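Local coordinates for DNA polymerase III subunit beta (Helicobacter pylori 26695, PDB 4S3I), which tethers DNA polymerases and other proteins to DNA as a sliding ring, making replication processive, at residues M3-R17 and F77-L91. Numbering follows the deposited sequence.
Sequences MKISVSKNDLENALR and FLDIISCLKDSNIIL
L16 lays its CD1 methyl over one face of the F77 ring, a CH-pi contact 3.9 Å from the centroid and displaced toward the rim, while its CD2 reaches ring atom CD2 of F77. One turn earlier L12, its side chain running about perpendicular to that of F77, touches CZ of the ring with CD1; its other methyl, CD2, lies 3.6 Å from CD1 of I81. I81 is a knob in the hole formed by K9, L12, E13 and L16, with CG2 anti to the backbone N and thereby turned onto CB of E13. These side chains lock helices 9-17 and 77-82 together, antiparallel at 147° with axes 9.6 Å apart. Each helix is joined to a strand, and 4-7 and 89-91 pair antiparallel: the helix pair packed on beta-sheet that each domain of this sliding-ring family repeats, here the N-terminal one. I5 and V7 each exchange two backbone hydrogen bonds, with L91 and I89 respectively, and the four side chains share the face toward the helices. Bent at chi2 (-85°), the K9 chain runs past CD1 of I89 and the carbonyl of K85, carrying NZ to OE2 of E13 (2.6 Å) and, more loosely, to OD1 of the poorly ordered D86 (3.5 Å). NH2 of R17 takes the anti lone pair of E13 OE1 at 2.7 Å, so lysine and arginine each hold one carboxylate oxygen. L78 CD1 lies over one face of that guanidinium.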
ATOM      1  N   MET A   3     -15.245 -34.360 -13.446  1.00 36.43           N
ATOM      2  CA  MET A   3     -14.055 -33.690 -13.968  1.00 34.88           C
ATOM      3  C   MET A   3     -12.783 -34.284 -13.387  1.00 38.65           C
ATOM      4  O   MET A   3     -12.729 -34.599 -12.201  1.00 34.71           O
ATOM      5  CB  MET A   3     -14.068 -32.207 -13.600  1.00 42.32           C
ATOM      6  CG  MET A   3     -15.036 -31.340 -14.372  1.00 42.20           C
ATOM      7  SD  MET A   3     -14.808 -29.596 -13.924  1.00 49.99           S
ATOM      8  CE  MET A   3     -13.069 -29.606 -13.454  1.00 52.26           C
ATOM      9  N   LYS A   4     -11.746 -34.408 -14.207  1.00 35.87           N
ATOM     10  CA  LYS A   4     -10.438 -34.819 -13.696  1.00 35.62           C
ATOM     11  C   LYS A   4      -9.341 -34.393 -14.674  1.00 35.03           C
ATOM     12  O   LYS A   4      -9.310 -34.841 -15.834  1.00 37.44           O
ATOM     13  CB  LYS A   4     -10.411 -36.334 -13.462  1.00 39.09           C
ATOM     14  CG  LYS A   4      -9.049 -36.885 -13.067  1.00 44.34           C
ATOM     15  CD  LYS A   4      -9.196 -38.230 -12.364  1.00 49.15           C
ATOM     16  CE  LYS A   4      -7.842 -38.842 -12.017  1.00 63.54           C
ATOM     17  NZ  LYS A   4      -7.163 -39.390 -13.224  1.00 73.13           N
ATOM     18  N   ILE A   5      -8.473 -33.496 -14.217  1.00 34.35           N
ATOM     19  CA  ILE A   5      -7.406 -32.945 -15.035  1.00 34.32           C
ATOM     20  C   ILE A   5      -6.189 -32.623 -14.169  1.00 34.07           C
ATOM     21  O   ILE A   5      -6.267 -32.635 -12.936  1.00 33.83           O
ATOM     22  CB  ILE A   5      -7.848 -31.641 -15.695  1.00 33.91           C
ATOM     23  CG1 ILE A   5      -8.294 -30.634 -14.636  1.00 38.90           C
ATOM     24  CG2 ILE A   5      -8.982 -31.860 -16.704  1.00 34.26           C
ATOM     25  CD1 ILE A   5      -8.498 -29.233 -15.170  1.00 32.95           C
ATOM     26  N   SER A   6      -5.070 -32.302 -14.814  1.00 34.18           N
ATOM     27  CA  SER A   6      -3.952 -31.699 -14.110  1.00 37.01           C
ATOM     28  C   SER A   6      -3.602 -30.443 -14.868  1.00 35.04           C
ATOM     29  O   SER A   6      -3.740 -30.400 -16.101  1.00 36.80           O
ATOM     30  CB  SER A   6      -2.744 -32.635 -14.039  1.00 47.05           C
ATOM     31  OG  SER A   6      -2.085 -32.721 -15.288  1.00 52.36           O
ATOM     32  N   VAL A   7      -3.184 -29.408 -14.142  1.00 33.07           N
ATOM     33  CA  VAL A   7      -2.811 -28.146 -14.762  1.00 32.72           C
ATOM     34  C   VAL A   7      -1.525 -27.601 -14.167  1.00 33.70           C
ATOM     35  O   VAL A   7      -1.061 -28.057 -13.116  1.00 35.40           O
ATOM     36  CB  VAL A   7      -3.918 -27.074 -14.616  1.00 37.21           C
ATOM     37  CG1 VAL A   7      -5.214 -27.537 -15.279  1.00 32.27           C
ATOM     38  CG2 VAL A   7      -4.159 -26.765 -13.144  1.00 31.70           C
ATOM     39  N   SER A   8      -0.959 -26.614 -14.848  1.00 32.48           N
ATOM     40  CA  SER A   8       0.211 -25.919 -14.355  1.00 33.17           C
ATOM     41  C   SER A   8      -0.206 -24.948 -13.251  1.00 35.44           C
ATOM     42  O   SER A   8      -1.154 -24.179 -13.415  1.00 37.90           O
ATOM     43  CB  SER A   8       0.885 -25.160 -15.498  1.00 35.21           C
ATOM     44  OG  SER A   8       1.965 -24.377 -15.028  1.00 44.61           O
ATOM     45  N   LYS A   9       0.512 -24.983 -12.133  1.00 36.63           N
ATOM     46  CA  LYS A   9       0.233 -24.105 -10.999  1.00 31.29           C
ATOM     47  C   LYS A   9       0.239 -22.634 -11.410  1.00 30.79           C
ATOM     48  O   LYS A   9      -0.674 -21.875 -11.080  1.00 30.30           O
ATOM     49  CB  LYS A   9       1.262 -24.368  -9.885  1.00 33.13           C
ATOM     50  CG  LYS A   9       0.993 -23.667  -8.553  1.00 31.28           C
ATOM     51  CD  LYS A   9       1.542 -22.246  -8.528  1.00 30.94           C
ATOM     52  CE  LYS A   9       2.064 -21.873  -7.152  1.00 43.78           C
ATOM     53  NZ  LYS A   9       2.497 -20.446  -7.120  1.00 43.10           N
ATOM     54  N   ASN A  10       1.276 -22.222 -12.129  1.00 30.96           N
ATOM     55  CA  ASN A  10       1.387 -20.819 -12.505  1.00 38.18           C
ATOM     56  C   ASN A  10       0.331 -20.362 -13.510  1.00 34.42           C
ATOM     57  O   ASN A  10      -0.159 -19.230 -13.423  1.00 33.70           O
ATOM     58  CB  ASN A  10       2.802 -20.495 -12.995  1.00 48.31           C
ATOM     59  CG  ASN A  10       3.845 -20.697 -11.914  1.00 65.56           C
ATOM     60  OD1 ASN A  10       3.815 -20.034 -10.873  1.00 69.71           O
ATOM     61  ND2 ASN A  10       4.773 -21.621 -12.152  1.00 70.37           N
ATOM     62  N   ASP A  11      -0.016 -21.229 -14.458  1.00 32.74           N
ATOM     63  CA  ASP A  11      -1.092 -20.931 -15.399  1.00 30.38           C
ATOM     64  C   ASP A  11      -2.398 -20.746 -14.633  1.00 29.98           C
ATOM     65  O   ASP A  11      -3.147 -19.791 -14.848  1.00 29.61           O
ATOM     66  CB  ASP A  11      -1.284 -22.084 -16.382  1.00 36.33           C
ATOM     67  CG  ASP A  11      -0.132 -22.237 -17.362  1.00 45.38           C
ATOM     68  OD1 ASP A  11       0.675 -21.297 -17.494  1.00 38.98           O
ATOM     69  OD2 ASP A  11      -0.065 -23.307 -18.014  1.00 49.46           O
ATOM     70  N   LEU A  12      -2.661 -21.677 -13.730  1.00 30.14           N
ATOM     71  CA  LEU A  12      -3.899 -21.648 -12.956  1.00 29.90           C
ATOM     72  C   LEU A  12      -3.942 -20.387 -12.086  1.00 29.43           C
ATOM     73  O   LEU A  12      -4.926 -19.637 -12.106  1.00 29.16           O
ATOM     74  CB  LEU A  12      -4.020 -22.913 -12.106  1.00 30.23           C
ATOM     75  CG  LEU A  12      -5.220 -23.020 -11.167  1.00 30.12           C
ATOM     76  CD1 LEU A  12      -6.531 -22.969 -11.954  1.00 30.12           C
ATOM     77  CD2 LEU A  12      -5.136 -24.307 -10.354  1.00 30.50           C
ATOM     78  N   GLU A  13      -2.863 -20.137 -11.349  1.00 29.41           N
ATOM     79  CA  GLU A  13      -2.812 -18.984 -10.447  1.00 29.06           C
ATOM     80  C   GLU A  13      -3.050 -17.679 -11.206  1.00 28.68           C
ATOM     81  O   GLU A  13      -3.869 -16.851 -10.795  1.00 28.40           O
ATOM     82  CB  GLU A  13      -1.478 -18.931  -9.693  1.00 29.21           C
ATOM     83  CG  GLU A  13      -1.320 -17.700  -8.784  1.00 33.80           C
ATOM     84  CD  GLU A  13      -0.092 -17.770  -7.872  1.00 38.80           C
ATOM     85  OE1 GLU A  13       0.092 -16.851  -7.047  1.00 42.28           O
ATOM     86  OE2 GLU A  13       0.689 -18.739  -7.976  1.00 44.64           O
ATOM     87  N   ASN A  14      -2.348 -17.505 -12.321  1.00 28.74           N
ATOM     88  CA  ASN A  14      -2.560 -16.341 -13.174  1.00 33.58           C
ATOM     89  C   ASN A  14      -4.013 -16.193 -13.627  1.00 28.48           C
ATOM     90  O   ASN A  14      -4.589 -15.104 -13.546  1.00 29.34           O
ATOM     91  CB  ASN A  14      -1.630 -16.381 -14.391  1.00 42.49           C
ATOM     92  CG  ASN A  14      -0.213 -16.002 -14.044  1.00 58.89           C
ATOM     93  OD1 ASN A  14       0.014 -15.171 -13.162  1.00 66.85           O
ATOM     94  ND2 ASN A  14       0.754 -16.612 -14.727  1.00 62.84           N
ATOM     95  N   ALA A  15      -4.607 -17.281 -14.100  1.00 28.67           N
ATOM     96  CA  ALA A  15      -6.001 -17.224 -14.517  1.00 28.70           C
ATOM     97  C   ALA A  15      -6.905 -16.800 -13.350  1.00 28.51           C
ATOM     98  O   ALA A  15      -7.793 -15.961 -13.511  1.00 28.39           O
ATOM     99  CB  ALA A  15      -6.459 -18.558 -15.109  1.00 29.16           C
ATOM    100  N   LEU A  16      -6.666 -17.372 -12.174  1.00 28.88           N
ATOM    101  CA  LEU A  16      -7.475 -17.045 -10.999  1.00 28.51           C
ATOM    102  C   LEU A  16      -7.310 -15.587 -10.573  1.00 28.17           C
ATOM    103  O   LEU A  16      -8.267 -14.945 -10.116  1.00 28.15           O
ATOM    104  CB  LEU A  16      -7.144 -17.974  -9.839  1.00 28.71           C
ATOM    105  CG  LEU A  16      -7.543 -19.426 -10.055  1.00 29.09           C
ATOM    106  CD1 LEU A  16      -7.120 -20.262  -8.862  1.00 29.30           C
ATOM    107  CD2 LEU A  16      -9.045 -19.551 -10.294  1.00 29.46           C
ATOM    108  N   ARG A  17      -6.103 -15.060 -10.729  1.00 27.97           N
ATOM    109  CA  ARG A  17      -5.872 -13.666 -10.355  1.00 28.00           C
ATOM    110  C   ARG A  17      -6.732 -12.707 -11.174  1.00 27.52           C
ATOM    111  O   ARG A  17      -7.354 -11.792 -10.625  1.00 30.11           O
ATOM    112  CB  ARG A  17      -4.385 -13.301 -10.435  1.00 30.88           C
ATOM    113  CG  ARG A  17      -3.582 -13.863  -9.259  1.00 36.06           C
ATOM    114  CD  ARG A  17      -2.178 -13.255  -9.113  1.00 39.92           C
ATOM    115  NE  ARG A  17      -1.417 -13.982  -8.096  1.00 45.46           N
ATOM    116  CZ  ARG A  17      -1.601 -13.857  -6.781  1.00 47.98           C
ATOM    117  NH1 ARG A  17      -2.517 -13.020  -6.301  1.00 47.56           N
ATOM    118  NH2 ARG A  17      -0.868 -14.571  -5.941  1.00 48.97           N
ATOM    119  N   PHE A  77     -10.134 -20.603  -3.783  1.00 30.27           N
ATOM    120  CA  PHE A  77      -9.390 -21.320  -4.821  1.00 30.14           C
ATOM    121  C   PHE A  77      -8.043 -20.649  -5.019  1.00 29.82           C
ATOM    122  O   PHE A  77      -7.004 -21.299  -4.987  1.00 29.92           O
ATOM    123  CB  PHE A  77     -10.190 -21.306  -6.144  1.00 30.07           C
ATOM    124  CG  PHE A  77      -9.759 -22.350  -7.153  1.00 30.16           C
ATOM    125  CD1 PHE A  77      -8.854 -23.349  -6.819  1.00 34.06           C
ATOM    126  CD2 PHE A  77     -10.272 -22.325  -8.448  1.00 30.15           C
ATOM    127  CE1 PHE A  77      -8.467 -24.317  -7.759  1.00 30.52           C
ATOM    128  CE2 PHE A  77      -9.899 -23.288  -9.396  1.00 30.33           C
ATOM    129  CZ  PHE A  77      -8.994 -24.283  -9.050  1.00 30.52           C
ATOM    130  N   LEU A  78      -8.048 -19.337  -5.204  1.00 29.50           N
ATOM    131  CA  LEU A  78      -6.789 -18.626  -5.402  1.00 29.23           C
ATOM    132  C   LEU A  78      -5.937 -18.643  -4.129  1.00 29.42           C
ATOM    133  O   LEU A  78      -4.705 -18.774  -4.197  1.00 29.44           O
ATOM    134  CB  LEU A  78      -7.045 -17.196  -5.862  1.00 28.87           C
ATOM    135  CG  LEU A  78      -5.805 -16.305  -5.918  1.00 28.62           C
ATOM    136  CD1 LEU A  78      -4.736 -16.888  -6.844  1.00 28.61           C
ATOM    137  CD2 LEU A  78      -6.192 -14.902  -6.356  1.00 30.95           C
ATOM    138  N   ASP A  79      -6.572 -18.519  -2.970  1.00 29.66           N
ATOM    139  CA  ASP A  79      -5.797 -18.523  -1.724  1.00 36.48           C
ATOM    140  C   ASP A  79      -5.024 -19.835  -1.582  1.00 30.26           C
ATOM    141  O   ASP A  79      -3.857 -19.834  -1.199  1.00 30.41           O
ATOM    142  CB  ASP A  79      -6.698 -18.285  -0.498  1.00 33.18           C
ATOM    143  CG  ASP A  79      -7.109 -16.824  -0.342  1.00 35.67           C
ATOM    144  OD1 ASP A  79      -6.413 -15.953  -0.898  1.00 31.10           O
ATOM    145  OD2 ASP A  79      -8.127 -16.555   0.338  1.00 39.20           O
ATOM    146  N   ILE A  80      -5.682 -20.946  -1.917  1.00 30.42           N
ATOM    147  CA  ILE A  80      -5.036 -22.256  -1.889  1.00 30.76           C
ATOM    148  C   ILE A  80      -3.900 -22.367  -2.911  1.00 30.63           C
ATOM    149  O   ILE A  80      -2.765 -22.667  -2.551  1.00 30.90           O
ATOM    150  CB  ILE A  80      -6.051 -23.374  -2.156  1.00 30.95           C
ATOM    151  CG1 ILE A  80      -7.030 -23.508  -0.988  1.00 31.27           C
ATOM    152  CG2 ILE A  80      -5.345 -24.700  -2.418  1.00 31.27           C
ATOM    153  CD1 ILE A  80      -8.168 -24.487  -1.276  1.00 31.49           C
ATOM    154  N   ILE A  81      -4.205 -22.124  -4.186  1.00 30.30           N
ATOM    155  CA  ILE A  81      -3.205 -22.242  -5.249  1.00 30.27           C
ATOM    156  C   ILE A  81      -1.962 -21.392  -4.986  1.00 30.22           C
ATOM    157  O   ILE A  81      -0.831 -21.851  -5.180  1.00 30.52           O
ATOM    158  CB  ILE A  81      -3.794 -21.888  -6.638  1.00 29.95           C
ATOM    159  CG1 ILE A  81      -4.985 -22.780  -6.954  1.00 30.10           C
ATOM    160  CG2 ILE A  81      -2.724 -22.005  -7.728  1.00 30.02           C
ATOM    161  CD1 ILE A  81      -4.710 -24.267  -6.747  1.00 32.39           C
ATOM    162  N   SER A  82      -2.156 -20.163  -4.514  1.00 29.93           N
ATOM    163  CA  SER A  82      -1.022 -19.258  -4.323  1.00 29.89           C
ATOM    164  C   SER A  82      -0.064 -19.768  -3.242  1.00 32.02           C
ATOM    165  O   SER A  82       1.097 -19.359  -3.174  1.00 30.57           O
ATOM    166  CB  SER A  82      -1.507 -17.840  -4.000  1.00 39.45           C
ATOM    167  OG  SER A  82      -2.203 -17.802  -2.772  1.00 42.46           O
ATOM    168  N   CYS A  83      -0.548 -20.678  -2.404  1.00 31.24           N
ATOM    169  CA  CYS A  83       0.286 -21.218  -1.327  1.00 37.62           C
ATOM    170  C   CYS A  83       0.938 -22.555  -1.682  1.00 39.91           C
ATOM    171  O   CYS A  83       1.657 -23.130  -0.866  1.00 41.00           O
ATOM    172  CB  CYS A  83      -0.535 -21.359  -0.034  1.00 36.18           C
ATOM    173  SG  CYS A  83      -0.799 -19.775   0.783  1.00 53.44           S
ATOM    174  N   LEU A  84       0.691 -23.041  -2.894  1.00 31.59           N
ATOM    175  CA  LEU A  84       1.184 -24.360  -3.294  1.00 32.52           C
ATOM    176  C   LEU A  84       2.584 -24.292  -3.902  1.00 35.55           C
ATOM    177  O   LEU A  84       3.157 -23.210  -4.047  1.00 32.18           O
ATOM    178  CB  LEU A  84       0.206 -25.028  -4.257  1.00 31.88           C
ATOM    179  CG  LEU A  84      -1.043 -25.567  -3.565  1.00 31.88           C
ATOM    180  CD1 LEU A  84      -2.025 -26.156  -4.567  1.00 31.74           C
ATOM    181  CD2 LEU A  84      -0.638 -26.616  -2.537  1.00 32.49           C
ATOM    182  N   LYS A  85       3.149 -25.450  -4.231  1.00 39.02           N
ATOM    183  CA  LYS A  85       4.476 -25.477  -4.846  1.00 43.53           C
ATOM    184  C   LYS A  85       4.347 -25.188  -6.339  1.00 41.25           C
ATOM    185  O   LYS A  85       3.242 -25.168  -6.878  1.00 40.73           O
ATOM    186  CB  LYS A  85       5.151 -26.837  -4.617  1.00 44.28           C
ATOM    187  CG  LYS A  85       5.422 -27.173  -3.147  1.00 47.18           C
ATOM    188  CD  LYS A  85       6.209 -28.478  -2.994  1.00 51.33           C
ATOM    189  CE  LYS A  85       6.410 -28.845  -1.524  1.00 50.39           C
ATOM    190  NZ  LYS A  85       7.028 -27.726  -0.756  1.00 45.58           N
ATOM    191  N   ASP A  86       5.473 -24.960  -7.001  1.00 45.69           N
ATOM    192  CA  ASP A  86       5.479 -24.798  -8.447  1.00 56.76           C
ATOM    193  C   ASP A  86       5.637 -26.164  -9.106  1.00 59.72           C
ATOM    194  O   ASP A  86       6.660 -26.463  -9.725  1.00 68.11           O
ATOM    195  CB  ASP A  86       6.588 -23.837  -8.889  1.00 66.86           C
ATOM    196  CG  ASP A  86       6.321 -22.401  -8.460  1.00 76.94           C
ATOM    197  OD1 ASP A  86       5.221 -21.883  -8.752  1.00 76.92           O
ATOM    198  OD2 ASP A  86       7.211 -21.794  -7.819  1.00 80.96           O
ATOM    199  N   SER A  87       4.616 -26.996  -8.924  1.00 46.74           N
ATOM    200  CA  SER A  87       4.498 -28.282  -9.597  1.00 50.42           C
ATOM    201  C   SER A  87       3.029 -28.456  -9.997  1.00 46.82           C
ATOM    202  O   SER A  87       2.158 -27.733  -9.501  1.00 42.05           O
ATOM    203  CB  SER A  87       4.961 -29.426  -8.690  1.00 52.39           C
ATOM    204  OG  SER A  87       4.095 -29.602  -7.582  1.00 50.72           O
ATOM    205  N   ASN A  88       2.751 -29.390 -10.898  1.00 38.86           N
ATOM    206  CA  ASN A  88       1.405 -29.525 -11.440  1.00 37.93           C
ATOM    207  C   ASN A  88       0.341 -29.831 -10.379  1.00 38.79           C
ATOM    208  O   ASN A  88       0.619 -30.483  -9.373  1.00 33.87           O
ATOM    209  CB  ASN A  88       1.380 -30.588 -12.544  1.00 43.85           C
ATOM    210  CG  ASN A  88       1.993 -30.092 -13.844  1.00 42.79           C
ATOM    211  OD1 ASN A  88       2.456 -28.952 -13.934  1.00 39.28           O
ATOM    212  ND2 ASN A  88       1.995 -30.953 -14.861  1.00 46.86           N
ATOM    213  N   ILE A  89      -0.880 -29.372 -10.634  1.00 35.66           N
ATOM    214  CA  ILE A  89      -1.991 -29.532  -9.696  1.00 32.94           C
ATOM    215  C   ILE A  89      -3.098 -30.382 -10.286  1.00 33.42           C
ATOM    216  O   ILE A  89      -3.505 -30.174 -11.426  1.00 34.53           O
ATOM    217  CB  ILE A  89      -2.566 -28.160  -9.313  1.00 35.61           C
ATOM    218  CG1 ILE A  89      -1.521 -27.371  -8.517  1.00 36.84           C
ATOM    219  CG2 ILE A  89      -3.866 -28.306  -8.507  1.00 33.51           C
ATOM    220  CD1 ILE A  89      -1.877 -25.917  -8.320  1.00 35.43           C
ATOM    221  N   ILE A  90      -3.586 -31.337  -9.504  1.00 33.37           N
ATOM    222  CA  ILE A  90      -4.689 -32.180  -9.919  1.00 33.52           C
ATOM    223  C   ILE A  90      -6.021 -31.599  -9.447  1.00 34.77           C
ATOM    224  O   ILE A  90      -6.189 -31.299  -8.266  1.00 34.68           O
ATOM    225  CB  ILE A  90      -4.518 -33.596  -9.353  1.00 36.66           C
ATOM    226  CG1 ILE A  90      -3.324 -34.285 -10.023  1.00 46.00           C
ATOM    227  CG2 ILE A  90      -5.789 -34.409  -9.518  1.00 34.22           C
ATOM    228  CD1 ILE A  90      -2.943 -35.624  -9.408  1.00 46.19           C
ATOM    229  N   LEU A  91      -6.967 -31.441 -10.369  1.00 34.14           N
ATOM    230  CA  LEU A  91      -8.316 -31.013 -10.013  1.00 32.76           C
ATOM    231  C   LEU A  91      -9.276 -32.127 -10.359  1.00 38.46           C
ATOM    232  O   LEU A  91      -9.325 -32.582 -11.508  1.00 33.52           O
ATOM    233  CB  LEU A  91      -8.696 -29.731 -10.747  1.00 32.34           C
ATOM    234  CG  LEU A  91      -7.682 -28.609 -10.579  1.00 31.91           C
ATOM    235  CD1 LEU A  91      -8.026 -27.416 -11.463  1.00 35.12           C
ATOM    236  CD2 LEU A  91      -7.585 -28.183  -9.112  1.00 31.69           C
TER
HETATM  237  O   HOH W   1       2.164 -17.845  -5.266  1.00 52.73           O